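Local coordinates for bifunctional GH43-CE protein (Bacteroides eggerthii, PDB 6MLY) that probably releases xylose from xylan-type chains with a family 43 glycoside hydrolase domain and carries a carbohydrate esterase domain on the same chain, at residues A[156-159]-A[163-166]; A[585-590]-A[598-603]. One frame throughout, in Å; residues are numbered along the deposited sequence.

Contact 1: residues A[156-159]-A[163-166]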
ATOM      1  N   MET A 156      15.082   8.430  38.892  1.00 82.92           N
ATOM      2  CA  MET A 156      14.579   8.610  37.530  1.00 82.42           C
ATOM      3  C   MET A 156      15.676   9.269  36.686  1.00 83.89           C
ATOM      4  O   MET A 156      16.186  10.318  37.059  1.00 84.44           O
ATOM      5  CB  MET A 156      13.324   9.490  37.522  1.00 83.15           C
ATOM      6  CG  MET A 156      12.651   9.589  36.157  1.00 82.92           C
ATOM      7  SD  MET A 156      10.963  10.283  36.204  1.00 84.17           S
ATOM      8  CE  MET A 156      11.269  11.867  36.987  1.00 85.14           C
ATOM      9  N   ILE A 157      16.036   8.625  35.567  1.00 83.88           N
ATOM     10  CA  ILE A 157      17.000   9.136  34.573  1.00 85.79           C
ATOM     11  C   ILE A 157      16.192   9.607  33.359  1.00 85.36           C
ATOM     12  O   ILE A 157      15.044   9.210  33.246  1.00 85.16           O
ATOM     13  CB  ILE A 157      18.037   8.040  34.244  1.00 86.50           C
ATOM     14  CG1 ILE A 157      18.859   7.688  35.491  1.00 87.89           C
ATOM     15  CG2 ILE A 157      18.931   8.429  33.074  1.00 87.31           C
ATOM     16  CD1 ILE A 157      19.802   6.517  35.317  1.00 88.72           C
ATOM     17  N   TYR A 158      16.765  10.471  32.498  1.00 86.54           N
ATOM     18  CA  TYR A 158      16.087  10.974  31.255  1.00 86.05           C
ATOM     19  C   TYR A 158      17.012  11.884  30.427  1.00 86.49           C
ATOM     20  O   TYR A 158      18.052  12.317  30.911  1.00 88.15           O
ATOM     21  CB  TYR A 158      14.820  11.758  31.614  1.00 85.31           C
ATOM     22  CG  TYR A 158      15.027  12.781  32.701  1.00 86.98           C
ATOM     23  CD1 TYR A 158      15.529  14.040  32.410  1.00 88.59           C
ATOM     24  CD2 TYR A 158      14.752  12.484  34.027  1.00 86.98           C
ATOM     25  CE1 TYR A 158      15.735  14.983  33.403  1.00 90.43           C
ATOM     26  CE2 TYR A 158      14.956  13.415  35.033  1.00 88.53           C
ATOM     27  CZ  TYR A 158      15.452  14.668  34.720  1.00 90.45           C
ATOM     28  OH  TYR A 158      15.662  15.594  35.701  1.00 92.81           O
ATOM     29  N   GLY A 159      16.600  12.181  29.182  1.00 85.77           N
ATOM     30  CA  GLY A 159      17.272  13.164  28.302  1.00 87.10           C
ATOM     31  C   GLY A 159      17.422  12.669  26.869  1.00 86.89           C
ATOM     32  O   GLY A 159      18.278  13.158  26.116  1.00 88.56           O
ATOM     33  N   LEU A 163      21.689  13.335  29.520  1.00 95.38           N
ATOM     34  CA  LEU A 163      21.099  12.443  30.579  1.00 94.04           C
ATOM     35  C   LEU A 163      21.198  13.132  31.950  1.00 94.41           C
ATOM     36  O   LEU A 163      22.195  13.781  32.241  1.00 96.83           O
ATOM     37  CB  LEU A 163      21.827  11.092  30.575  1.00 94.17           C
ATOM     38  CG  LEU A 163      21.136   9.950  29.826  1.00 92.44           C
ATOM     39  CD1 LEU A 163      20.661  10.377  28.446  1.00 91.84           C
ATOM     40  CD2 LEU A 163      22.060   8.748  29.711  1.00 93.43           C
ATOM     41  N   PHE A 164      20.146  12.980  32.770  1.00 92.72           N
ATOM     42  CA  PHE A 164      20.015  13.602  34.102  1.00 93.18           C
ATOM     43  C   PHE A 164      19.432  12.588  35.096  1.00 92.25           C
ATOM     44  O   PHE A 164      18.648  11.732  34.703  1.00 90.07           O
ATOM     45  CB  PHE A 164      19.080  14.814  34.056  1.00 92.63           C
ATOM     46  CG  PHE A 164      19.544  15.959  33.191  1.00 94.22           C
ATOM     47  CD1 PHE A 164      19.528  15.857  31.805  1.00 94.19           C
ATOM     48  CD2 PHE A 164      19.963  17.150  33.761  1.00 96.04           C
ATOM     49  CE1 PHE A 164      19.949  16.912  31.007  1.00 95.72           C
ATOM     50  CE2 PHE A 164      20.383  18.206  32.964  1.00 97.69           C
ATOM     51  CZ  PHE A 164      20.375  18.085  31.590  1.00 97.51           C
ATOM     52  N   LEU A 165      19.805  12.720  36.377  1.00 93.36           N
ATOM     53  CA  LEU A 165      19.302  11.867  37.469  1.00 92.44           C
ATOM     54  C   LEU A 165      18.600  12.728  38.531  1.00 91.95           C
ATOM     55  O   LEU A 165      19.053  13.821  38.867  1.00 92.87           O
ATOM     56  CB  LEU A 165      20.471  11.090  38.085  1.00 93.85           C
ATOM     57  CG  LEU A 165      20.122  10.200  39.282  1.00 93.45           C
ATOM     58  CD1 LEU A 165      19.238   9.037  38.865  1.00 91.93           C
ATOM     59  CD2 LEU A 165      21.380   9.681  39.958  1.00 95.11           C
ATOM     60  N   ALA A 166      17.497  12.198  39.069  1.00 89.71           N
ATOM     61  CA  ALA A 166      16.692  12.873  40.072  1.00 89.78           C
ATOM     62  C   ALA A 166      15.826  11.842  40.801  1.00 88.45           C
ATOM     63  O   ALA A 166      15.662  10.720  40.324  1.00 86.83           O
ATOM     64  CB  ALA A 166      15.848  13.938  39.418  1.00 89.29           C
TER
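Met156 pairs with Ala166 in an antiparallel run in which strands 156-158 and 164-166 lie at 159°, their axes approaching to 4.9 Å. The firmer bonds go from Ala166 N to Met156 O (3.0 Å) and from Phe164 N to Tyr158 O (2.9 Å); the return bonds from Met156 N and Tyr158 N are weak. Between them, Leu165 CA and Ile157 CA each point a hydrogen at a carbonyl oxygen of the partner strand.

With chi1 at 48°, Tyr158 holds its ring between its own backbone N and carbonyl carbon, which lays it over the neighbouring strand: Phe164 O sits 4.0 Å above the ring plane, over its centre. CE1 of Tyr158 comes to 3.4 Å from Phe164 CB. The two rings are nearly parallel, at 6°, but slid so far apart that they barely overlap. On the other face of the sheet Ile157 CG1 meets Leu165 CD1 at 3.7 Å, while Ile157 CG2 lies near Leu163 CG, 4.2 Å away.

The hairpin belongs to a three-stranded antiparallel sheet of the family 43 domain; such small sheets are the blades of the five-bladed beta-propeller of this family. Strand 145-148 flanks 154-158 on the side away from 164-167, Tyr141 makes an edge-to-face contact with Tyr158, and Leu213 of strand 210-214 packs on Ile157 and Leu163.

Contact 2: residues A[585-590]-A[598-603]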
ATOM      1  N   ASN A 585       3.949   1.218 -19.282  1.00 73.60           N
ATOM      2  CA  ASN A 585       4.282   2.603 -19.610  1.00 74.38           C
ATOM      3  C   ASN A 585       5.350   2.615 -20.713  1.00 74.02           C
ATOM      4  O   ASN A 585       6.037   1.618 -20.953  1.00 74.87           O
ATOM      5  CB  ASN A 585       4.766   3.399 -18.390  1.00 75.08           C
ATOM      6  CG  ASN A 585       3.656   3.903 -17.488  1.00 75.09           C
ATOM      7  OD1 ASN A 585       2.491   3.987 -17.882  1.00 74.46           O
ATOM      8  ND2 ASN A 585       4.018   4.271 -16.271  1.00 76.00           N
ATOM      9  N   HIS A 586       5.472   3.764 -21.381  1.00 73.40           N
ATOM     10  CA  HIS A 586       6.559   4.038 -22.302  1.00 73.89           C
ATOM     11  C   HIS A 586       7.027   5.481 -22.089  1.00 74.44           C
ATOM     12  O   HIS A 586       6.256   6.320 -21.648  1.00 74.63           O
ATOM     13  CB  HIS A 586       6.111   3.783 -23.746  1.00 74.07           C
ATOM     14  CG  HIS A 586       5.049   4.719 -24.221  1.00 73.99           C
ATOM     15  ND1 HIS A 586       5.328   6.014 -24.609  1.00 75.05           N
ATOM     16  CD2 HIS A 586       3.716   4.554 -24.374  1.00 73.64           C
ATOM     17  CE1 HIS A 586       4.211   6.611 -24.976  1.00 74.88           C
ATOM     18  NE2 HIS A 586       3.205   5.735 -24.845  1.00 74.27           N
ATOM     19  N   ARG A 587       8.290   5.758 -22.420  1.00 75.33           N
ATOM     20  CA  ARG A 587       8.855   7.098 -22.285  1.00 76.58           C
ATOM     21  C   ARG A 587       8.111   8.058 -23.223  1.00 76.62           C
ATOM     22  O   ARG A 587       7.851   7.726 -24.382  1.00 76.63           O
ATOM     23  CB  ARG A 587      10.357   7.080 -22.589  1.00 77.72           C
ATOM     24  CG  ARG A 587      11.194   6.357 -21.543  1.00 78.03           C
ATOM     25  CD  ARG A 587      12.645   6.231 -21.963  1.00 79.33           C
ATOM     26  NE  ARG A 587      12.820   5.294 -23.062  1.00 79.15           N
ATOM     27  CZ  ARG A 587      13.933   5.161 -23.775  1.00 80.05           C
ATOM     28  NH1 ARG A 587      14.931   6.015 -23.615  1.00 81.79           N
ATOM     29  NH2 ARG A 587      14.041   4.174 -24.647  1.00 80.24           N
ATOM     30  N   SER A 588       7.773   9.246 -22.707  1.00 77.37           N
ATOM     31  CA  SER A 588       7.076  10.274 -23.477  1.00 77.64           C
ATOM     32  C   SER A 588       7.999  10.834 -24.564  1.00 78.58           C
ATOM     33  O   SER A 588       9.217  10.667 -24.510  1.00 79.02           O
ATOM     34  CB  SER A 588       6.561  11.379 -22.588  1.00 78.53           C
ATOM     35  OG  SER A 588       6.162  12.503 -23.360  1.00 79.43           O
ATOM     36  N   SER A 589       7.393  11.517 -25.540  1.00 78.59           N
ATOM     37  CA  SER A 589       8.118  12.175 -26.622  1.00 79.67           C
ATOM     38  C   SER A 589       8.940  13.350 -26.072  1.00 81.32           C
ATOM     39  O   SER A 589       9.865  13.817 -26.733  1.00 82.87           O
ATOM     40  CB  SER A 589       7.188  12.610 -27.731  1.00 79.52           C
ATOM     41  OG  SER A 589       6.119  13.396 -27.230  1.00 79.36           O
ATOM     42  N   GLY A 590       8.584  13.825 -24.870  1.00 81.14           N
ATOM     43  CA  GLY A 590       9.370  14.815 -24.127  1.00 82.18           C
ATOM     44  C   GLY A 590      10.641  14.211 -23.551  1.00 82.33           C
ATOM     45  O   GLY A 590      11.700  14.832 -23.595  1.00 83.99           O
ATOM     46  N   ILE A 598       9.068   2.351 -29.044  1.00 71.50           N
ATOM     47  CA  ILE A 598       8.939   0.950 -29.483  1.00 70.98           C
ATOM     48  C   ILE A 598       9.997   0.102 -28.760  1.00 72.01           C
ATOM     49  O   ILE A 598       9.730  -1.046 -28.392  1.00 71.81           O
ATOM     50  CB  ILE A 598       8.993   0.822 -31.030  1.00 70.58           C
ATOM     51  CG1 ILE A 598       8.717  -0.609 -31.501  1.00 69.90           C
ATOM     52  CG2 ILE A 598      10.303   1.345 -31.608  1.00 71.46           C
ATOM     53  CD1 ILE A 598       7.368  -1.156 -31.098  1.00 68.93           C
ATOM     54  N   ASN A 599      11.181   0.696 -28.544  1.00 73.08           N
ATOM     55  CA  ASN A 599      12.278   0.129 -27.728  1.00 73.80           C
ATOM     56  C   ASN A 599      11.777  -0.264 -26.329  1.00 74.26           C
ATOM     57  O   ASN A 599      12.235  -1.258 -25.758  1.00 75.01           O
ATOM     58  CB  ASN A 599      13.454   1.104 -27.595  1.00 74.87           C
ATOM     59  CG  ASN A 599      14.331   1.177 -28.827  1.00 75.06           C
ATOM     60  OD1 ASN A 599      14.026   0.583 -29.859  1.00 74.42           O
ATOM     61  ND2 ASN A 599      15.429   1.910 -28.729  1.00 76.58           N
ATOM     62  N   ASP A 600      10.847   0.527 -25.783  1.00 74.09           N
ATOM     63  CA  ASP A 600      10.304   0.284 -24.460  1.00 73.66           C
ATOM     64  C   ASP A 600       9.338  -0.903 -24.513  1.00 73.07           C
ATOM     65  O   ASP A 600       9.410  -1.799 -23.675  1.00 72.81           O
ATOM     66  CB  ASP A 600       9.641   1.540 -23.884  1.00 74.10           C
ATOM     67  CG  ASP A 600      10.622   2.607 -23.419  1.00 75.62           C
ATOM     68  OD1 ASP A 600      11.845   2.342 -23.432  1.00 76.49           O
ATOM     69  OD2 ASP A 600      10.157   3.706 -23.062  1.00 76.29           O
ATOM     70  N   VAL A 601       8.442  -0.895 -25.502  1.00 72.08           N
ATOM     71  CA  VAL A 601       7.424  -1.937 -25.647  1.00 70.95           C
ATOM     72  C   VAL A 601       8.116  -3.303 -25.710  1.00 71.08           C
ATOM     73  O   VAL A 601       7.764  -4.218 -24.966  1.00 71.21           O
ATOM     74  CB  VAL A 601       6.538  -1.696 -26.882  1.00 70.43           C
ATOM     75  CG1 VAL A 601       5.630  -2.883 -27.176  1.00 69.63           C
ATOM     76  CG2 VAL A 601       5.720  -0.427 -26.721  1.00 70.21           C
ATOM     77  N   LYS A 602       9.114  -3.411 -26.591  1.00 71.68           N
ATOM     78  CA  LYS A 602       9.837  -4.651 -26.803  1.00 72.01           C
ATOM     79  C   LYS A 602      10.559  -5.070 -25.516  1.00 72.84           C
ATOM     80  O   LYS A 602      10.694  -6.262 -25.265  1.00 73.47           O
ATOM     81  CB  LYS A 602      10.786  -4.508 -27.998  1.00 72.64           C
ATOM     82  CG  LYS A 602      10.081  -4.413 -29.341  1.00 72.35           C
ATOM     83  CD  LYS A 602      10.970  -4.694 -30.536  1.00 73.01           C
ATOM     84  CE  LYS A 602      10.255  -4.613 -31.870  1.00 72.48           C
ATOM     85  NZ  LYS A 602       9.196  -5.643 -31.997  1.00 71.40           N
ATOM     86  N   ALA A 603      11.000  -4.094 -24.709  1.00 73.17           N
ATOM     87  CA  ALA A 603      11.693  -4.348 -23.418  1.00 73.45           C
ATOM     88  C   ALA A 603      10.721  -4.871 -22.350  1.00 72.81           C
ATOM     89  O   ALA A 603      11.083  -5.737 -21.543  1.00 72.65           O
ATOM     90  CB  ALA A 603      12.377  -3.094 -22.937  1.00 74.10           C
TER
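Arg587 wraps its backbone and its side chain around one carboxylate, that of Asp600 on helix 596-610. The main-chain N of Arg587 donates to Asp600 OD2 at 2.8 Å in a nearly straight bond (167°), meeting the oxygen almost along its C-O axis. Arg587 NE donates to the syn lone pair of the same Asp600 OD2, which lies in the guanidinium plane 3.1 Å away, and NH2 reaches Asp600 OD1, also at 3.1 Å, from above the carboxylate plane. The grip is therefore side-on, NE and NH2 each taking one oxygen, with the two flat groups turned 33° from each other.

The arginine gets there by folding back. Its first torsion sets CG beside the backbone N and so alongside the carboxylate; the chain is extended at chi2, and the bend at chi3 (-70°) turns the guanidinium onto Asp600. Asp600 has CG anti to its carbonyl carbon, and its CB points toward the loop. OD1 also accepts from His532 NE2. This many donors would be expected to favour the ionised carboxylate.

His586 turns its ring away from Asp600, and ND1 donates to Arg587 O at 3.1 Å. That bond lies in the imidazole plane but arrives from above the carbonyl plane. The Tyr553 ring lies nearly parallel to that of His586, and Leu633 of helix 629-639 touches the His586 side chain. Farther along, Ser588 OG accepts from Gly590 N at 3.1 Å, forming an ST turn.

A buried aspartate thus ties the loop after strand 579-584 to the helix that follows, within the parallel beta-alpha portion of an alpha/beta-hydrolase fold, the fold of the feruloyl esterase-like BD-FAE family.

In the fold
The two contacts belong to different catalytic modules and do not touch: their centres are 60 Å apart, their nearest atoms about 46 Å, and they lie on opposite sides of the chain's centre. Contact 1, in the glycoside hydrolase domain, borders its predicted active site, the side chain of Tyr158 being about 6 Å from that of Asp143, which is thought to tune the proton donor. Contact 2 lies in the esterase domain, joining a loop to the helix that follows; there His586 is near, without touching, a probable nucleophile elbow that includes Ser628. The sodium site of Thr639, Tyr720, Asp722 and Asp725 also belongs to the esterase domain.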